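Local coordinates for protein glycosyl transferase family 9 (Veillonella parvula, PDB 3TOV) that probably transfers a sugar from a nucleotide-activated donor to an acceptor, as a GT-B enzyme of the heptosyltransferase family, at residues I92-H97 against I113-S118; I188-G193 against Y218-F223. One frame throughout, in Å; residues are numbered along the deposited sequence.

The two contacts belong to different halves of the chain, each built on its own parallel six-stranded sheet of order 3-2-1-4-5-6, the two-domain plan of GT-B glycosyltransferases. Interaction 1 joins the fourth and fifth strands of the N-terminal sheet, whereas interaction 2 joins the first and second of the C-terminal one. Both are made by parallel strands connected through a helix. Their centres lie about 39 Å apart on opposite sides of the chain's centre, and their nearest atoms remain about 21 Å from each other, so neither touches the other. Each contact is part of the core sheet of one domain, and the active-site cleft of GT-B enzymes probably lies between those domains.

Interaction 1. Residues I92-H97 against I113-S118; sequences IVINLH and ITTGMS
Ile92 and Ile113 lie side by side and point the same way, CG1 of Ile92 being 4.0 Å from CD1 of Ile113. On the same sheet face Ile94 runs alongside Thr115, with Ile94 CG1 4.1 Å from Thr115 CG2. The threonine's rotamer (chi1 -167°) turns OG1 to Lys128 O, which it hydrogen-bonds, and leaves CG2 against Ile94, one beta-branched residue supplying a methyl to one strand and a hydroxyl to the other. The opposite face carries Val93 and Thr114, whose CG1 and CG2 methyls meet at 3.8 Å. These strands, joined through helix 100-109, form a right-handed beta-alpha-beta crossover of a Rossmann-like domain. Backbone bonds alternate between them: Val93 N gives to Ile113 O at 2.9 Å, and Val93 O takes Thr115 N almost head-on. Asn95 N reaches Thr115 O at 2.8 Å from a position tilted 29° off the carbonyl plane. Asn95 O then accepts from the backbone N of Met117, a selenomethionine. Gly116 suits its place because a beta carbon would collide with Asn95 O and with the preceding carbonyl. Beyond it Asn95 CB comes within 3.4 Å of Ser118 OG, and both small polar side chains touch Ser103 of helix 100-109.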
# COMPACT_ATOMS: atom_id res chain seq x y z
N ILE A 92 -9.85 -23.56 8.94
CA ILE A 92 -10.51 -22.26 8.98
C ILE A 92 -10.26 -21.47 7.71
O ILE A 92 -9.12 -21.33 7.27
CB ILE A 92 -9.94 -21.41 10.11
CG1 ILE A 92 -10.15 -22.07 11.47
CG2 ILE A 92 -10.53 -20.00 10.09
CD1 ILE A 92 -9.06 -21.75 12.46
N VAL A 93 -11.33 -20.93 7.13
CA VAL A 93 -11.19 -19.92 6.08
C VAL A 93 -11.67 -18.54 6.56
O VAL A 93 -12.76 -18.39 7.10
CB VAL A 93 -11.92 -20.33 4.80
CG1 VAL A 93 -12.38 -19.08 4.03
CG2 VAL A 93 -11.01 -21.19 3.94
N ILE A 94 -10.82 -17.53 6.34
CA ILE A 94 -11.12 -16.16 6.71
C ILE A 94 -11.25 -15.30 5.46
O ILE A 94 -10.28 -15.15 4.73
CB ILE A 94 -9.98 -15.59 7.56
CG1 ILE A 94 -9.66 -16.53 8.72
CG2 ILE A 94 -10.32 -14.19 8.05
CD1 ILE A 94 -8.79 -15.94 9.78
N ASN A 95 -12.43 -14.75 5.19
CA ASN A 95 -12.59 -13.89 4.02
C ASN A 95 -12.53 -12.41 4.40
O ASN A 95 -13.32 -11.96 5.24
CB ASN A 95 -13.90 -14.21 3.27
CG ASN A 95 -14.08 -13.33 2.03
OD1 ASN A 95 -13.12 -12.80 1.49
ND2 ASN A 95 -15.32 -13.18 1.59
N LEU A 96 -11.59 -11.68 3.80
CA LEU A 96 -11.38 -10.26 4.08
C LEU A 96 -11.95 -9.39 3.00
O LEU A 96 -11.99 -8.18 3.12
CB LEU A 96 -9.89 -9.94 4.23
CG LEU A 96 -9.28 -10.51 5.51
CD1 LEU A 96 -7.84 -10.03 5.76
CD2 LEU A 96 -10.17 -10.16 6.70
N HIS A 97 -12.38 -10.03 1.92
CA HIS A 97 -12.87 -9.33 0.75
C HIS A 97 -14.32 -9.72 0.49
O HIS A 97 -14.61 -10.80 -0.06
CB HIS A 97 -11.98 -9.62 -0.44
CG HIS A 97 -12.26 -8.76 -1.63
ND1 HIS A 97 -11.65 -8.95 -2.85
CD2 HIS A 97 -13.10 -7.71 -1.79
CE1 HIS A 97 -12.09 -8.05 -3.71
NE2 HIS A 97 -12.97 -7.29 -3.09
N ILE A 113 -15.08 -24.43 8.88
CA ILE A 113 -15.52 -23.15 9.39
C ILE A 113 -15.00 -21.99 8.56
O ILE A 113 -13.79 -21.83 8.37
CB ILE A 113 -15.16 -23.01 10.88
CG1 ILE A 113 -14.75 -21.59 11.21
CG2 ILE A 113 -14.02 -23.94 11.26
CD1 ILE A 113 -13.97 -21.55 12.46
N THR A 114 -15.94 -21.20 8.05
CA THR A 114 -15.64 -19.97 7.33
C THR A 114 -15.99 -18.78 8.20
O THR A 114 -17.04 -18.75 8.87
CB THR A 114 -16.44 -19.85 6.01
OG1 THR A 114 -16.24 -21.01 5.20
CG2 THR A 114 -16.00 -18.62 5.25
N THR A 115 -15.11 -17.79 8.19
CA THR A 115 -15.34 -16.56 8.92
C THR A 115 -14.77 -15.34 8.15
O THR A 115 -14.52 -15.41 6.95
CB THR A 115 -14.87 -16.68 10.41
OG1 THR A 115 -15.39 -15.58 11.18
CG2 THR A 115 -13.36 -16.73 10.54
N GLY A 116 -14.62 -14.22 8.84
CA GLY A 116 -14.34 -12.98 8.16
C GLY A 116 -15.64 -12.36 7.69
O GLY A 116 -16.70 -12.61 8.24
N MSE A 117 -15.57 -11.54 6.66
CA MSE A 117 -16.75 -10.86 6.19
C MSE A 117 -16.96 -11.22 4.74
O MSE A 117 -16.01 -11.21 3.96
CB MSE A 117 -16.57 -9.35 6.32
CG MSE A 117 -17.87 -8.61 6.12
SE MSE A 117 -17.67 -6.73 5.77
CE MSE A 117 -19.55 -6.35 5.40
N SER A 118 -18.19 -11.56 4.39
CA SER A 118 -18.51 -11.92 3.02
C SER A 118 -19.80 -11.25 2.56
O SER A 118 -20.57 -10.74 3.38
CB SER A 118 -18.61 -13.45 2.86
OG SER A 118 -17.32 -14.05 2.97

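Interaction 2. Residues I188-G193 against Y218-F223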
# COMPACT_ATOMS: atom_id res chain seq x y z
N ILE A 188 15.83 11.81 -2.64
CA ILE A 188 14.42 12.09 -2.35
C ILE A 188 13.58 11.78 -3.59
O ILE A 188 13.83 12.31 -4.68
CB ILE A 188 14.15 13.53 -1.76
CG1 ILE A 188 13.08 14.25 -2.57
CG2 ILE A 188 15.42 14.39 -1.62
CD1 ILE A 188 11.72 13.70 -2.32
N GLY A 189 12.59 10.90 -3.43
CA GLY A 189 11.81 10.42 -4.55
C GLY A 189 10.38 10.92 -4.59
O GLY A 189 9.80 11.26 -3.57
N PHE A 190 9.82 10.94 -5.79
CA PHE A 190 8.47 11.42 -6.04
C PHE A 190 7.63 10.37 -6.73
O PHE A 190 8.04 9.76 -7.71
CB PHE A 190 8.51 12.63 -6.97
CG PHE A 190 9.34 13.75 -6.46
CD1 PHE A 190 8.75 14.88 -5.93
CD2 PHE A 190 10.73 13.68 -6.51
CE1 PHE A 190 9.52 15.92 -5.46
CE2 PHE A 190 11.50 14.72 -6.04
CZ PHE A 190 10.90 15.84 -5.52
N ASN A 191 6.43 10.16 -6.20
CA ASN A 191 5.42 9.37 -6.87
C ASN A 191 4.23 10.30 -7.02
O ASN A 191 3.44 10.46 -6.10
CB ASN A 191 5.09 8.12 -6.05
CG ASN A 191 3.75 7.49 -6.43
OD1 ASN A 191 3.45 7.27 -7.61
ND2 ASN A 191 2.95 7.19 -5.42
N ILE A 192 4.13 10.93 -8.18
CA ILE A 192 3.01 11.79 -8.52
C ILE A 192 2.00 10.99 -9.35
O ILE A 192 2.25 9.83 -9.71
CB ILE A 192 3.50 12.98 -9.37
CG1 ILE A 192 3.29 12.72 -10.87
CG2 ILE A 192 4.99 13.23 -9.12
CD1 ILE A 192 4.32 13.41 -11.79
N GLY A 193 0.86 11.60 -9.65
CA GLY A 193 -0.03 11.01 -10.63
C GLY A 193 -0.95 9.89 -10.16
O GLY A 193 -0.55 8.97 -9.45
N TYR A 218 20.74 17.33 -3.40
CA TYR A 218 19.99 16.10 -3.31
C TYR A 218 19.88 15.46 -4.70
O TYR A 218 20.03 16.14 -5.72
CB TYR A 218 18.59 16.37 -2.76
CG TYR A 218 18.53 16.95 -1.36
CD1 TYR A 218 18.31 16.14 -0.25
CD2 TYR A 218 18.66 18.31 -1.15
CE1 TYR A 218 18.23 16.67 1.03
CE2 TYR A 218 18.59 18.86 0.12
CZ TYR A 218 18.37 18.04 1.20
OH TYR A 218 18.30 18.60 2.46
N LYS A 219 19.61 14.16 -4.71
CA LYS A 219 19.24 13.45 -5.94
C LYS A 219 17.75 13.09 -5.89
O LYS A 219 17.18 12.86 -4.81
CB LYS A 219 20.09 12.19 -6.14
CG LYS A 219 21.59 12.42 -6.01
CD LYS A 219 22.24 12.90 -7.30
CE LYS A 219 23.77 12.73 -7.22
NZ LYS A 219 24.44 12.65 -8.55
N THR A 220 17.11 13.03 -7.06
CA THR A 220 15.66 12.94 -7.15
C THR A 220 15.19 11.89 -8.17
O THR A 220 15.55 11.96 -9.33
CB THR A 220 15.07 14.31 -7.53
OG1 THR A 220 15.40 14.64 -8.88
CG2 THR A 220 15.62 15.41 -6.61
N VAL A 221 14.38 10.94 -7.72
CA VAL A 221 13.81 9.91 -8.61
C VAL A 221 12.35 10.17 -8.87
O VAL A 221 11.68 10.82 -8.07
CB VAL A 221 13.85 8.51 -7.99
CG1 VAL A 221 14.41 7.49 -8.97
CG2 VAL A 221 14.63 8.52 -6.69
N PHE A 222 11.84 9.63 -9.97
CA PHE A 222 10.41 9.67 -10.25
C PHE A 222 9.90 8.26 -10.55
O PHE A 222 10.47 7.52 -11.35
CB PHE A 222 10.11 10.64 -11.40
CG PHE A 222 10.26 12.09 -11.01
CD1 PHE A 222 9.15 12.89 -10.80
CD2 PHE A 222 11.52 12.64 -10.82
CE1 PHE A 222 9.29 14.24 -10.43
CE2 PHE A 222 11.66 13.97 -10.45
CZ PHE A 222 10.54 14.77 -10.26
N PHE A 223 8.82 7.88 -9.88
CA PHE A 223 8.31 6.53 -9.99
C PHE A 223 7.07 6.50 -10.87
O PHE A 223 6.79 7.47 -11.57
CB PHE A 223 8.03 5.96 -8.60
CG PHE A 223 9.26 5.87 -7.73
CD1 PHE A 223 10.16 4.83 -7.89
CD2 PHE A 223 9.51 6.83 -6.76
CE1 PHE A 223 11.29 4.74 -7.08
CE2 PHE A 223 10.65 6.74 -5.96
CZ PHE A 223 11.53 5.70 -6.12
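The Phe190 ring is sandwiched: Ile188 CD1 sits 3.8 Å above one face, toward the rim, and the Phe222 ring lies over the other. That offset stack has centroids 4.8 Å apart and planes at 10°. At the Phe190 edge, in plane, is Val221 O, 3.4 Å from Phe190 CD2, while Thr220 CB adjoins CE2. Phe190 CB also makes a CH-pi contact over the Phe222 face. Phe190 and Phe222 pair on one sheet face, and with CG anti to the carbonyl carbon in both (chi1 -57° and -72°) their rings run side by side. On the other, Phe223 CE2 is 4.1 Å from Gly189 CA; a beta carbon there would strike the ring. At the far end Ile188 CG2 meets Tyr218 CD1 at 3.6 Å. Backbone bonds run from Ile188 N to Lys219 O, Phe190 N to Val221 O and Phe223 N to Phe190 O, with a weak one from Val221 N to Ile188 O. With an alanine replacing Phe222, Phe190 would probably lose its stacking partner and a gap open toward Val232 and Val235. Within this Rossmann-like beta-alpha-beta unit helix 203-216 packs on Phe190; from outside it, helix 229-237 packs on Phe222 and strand 264-268 flanks Ile188.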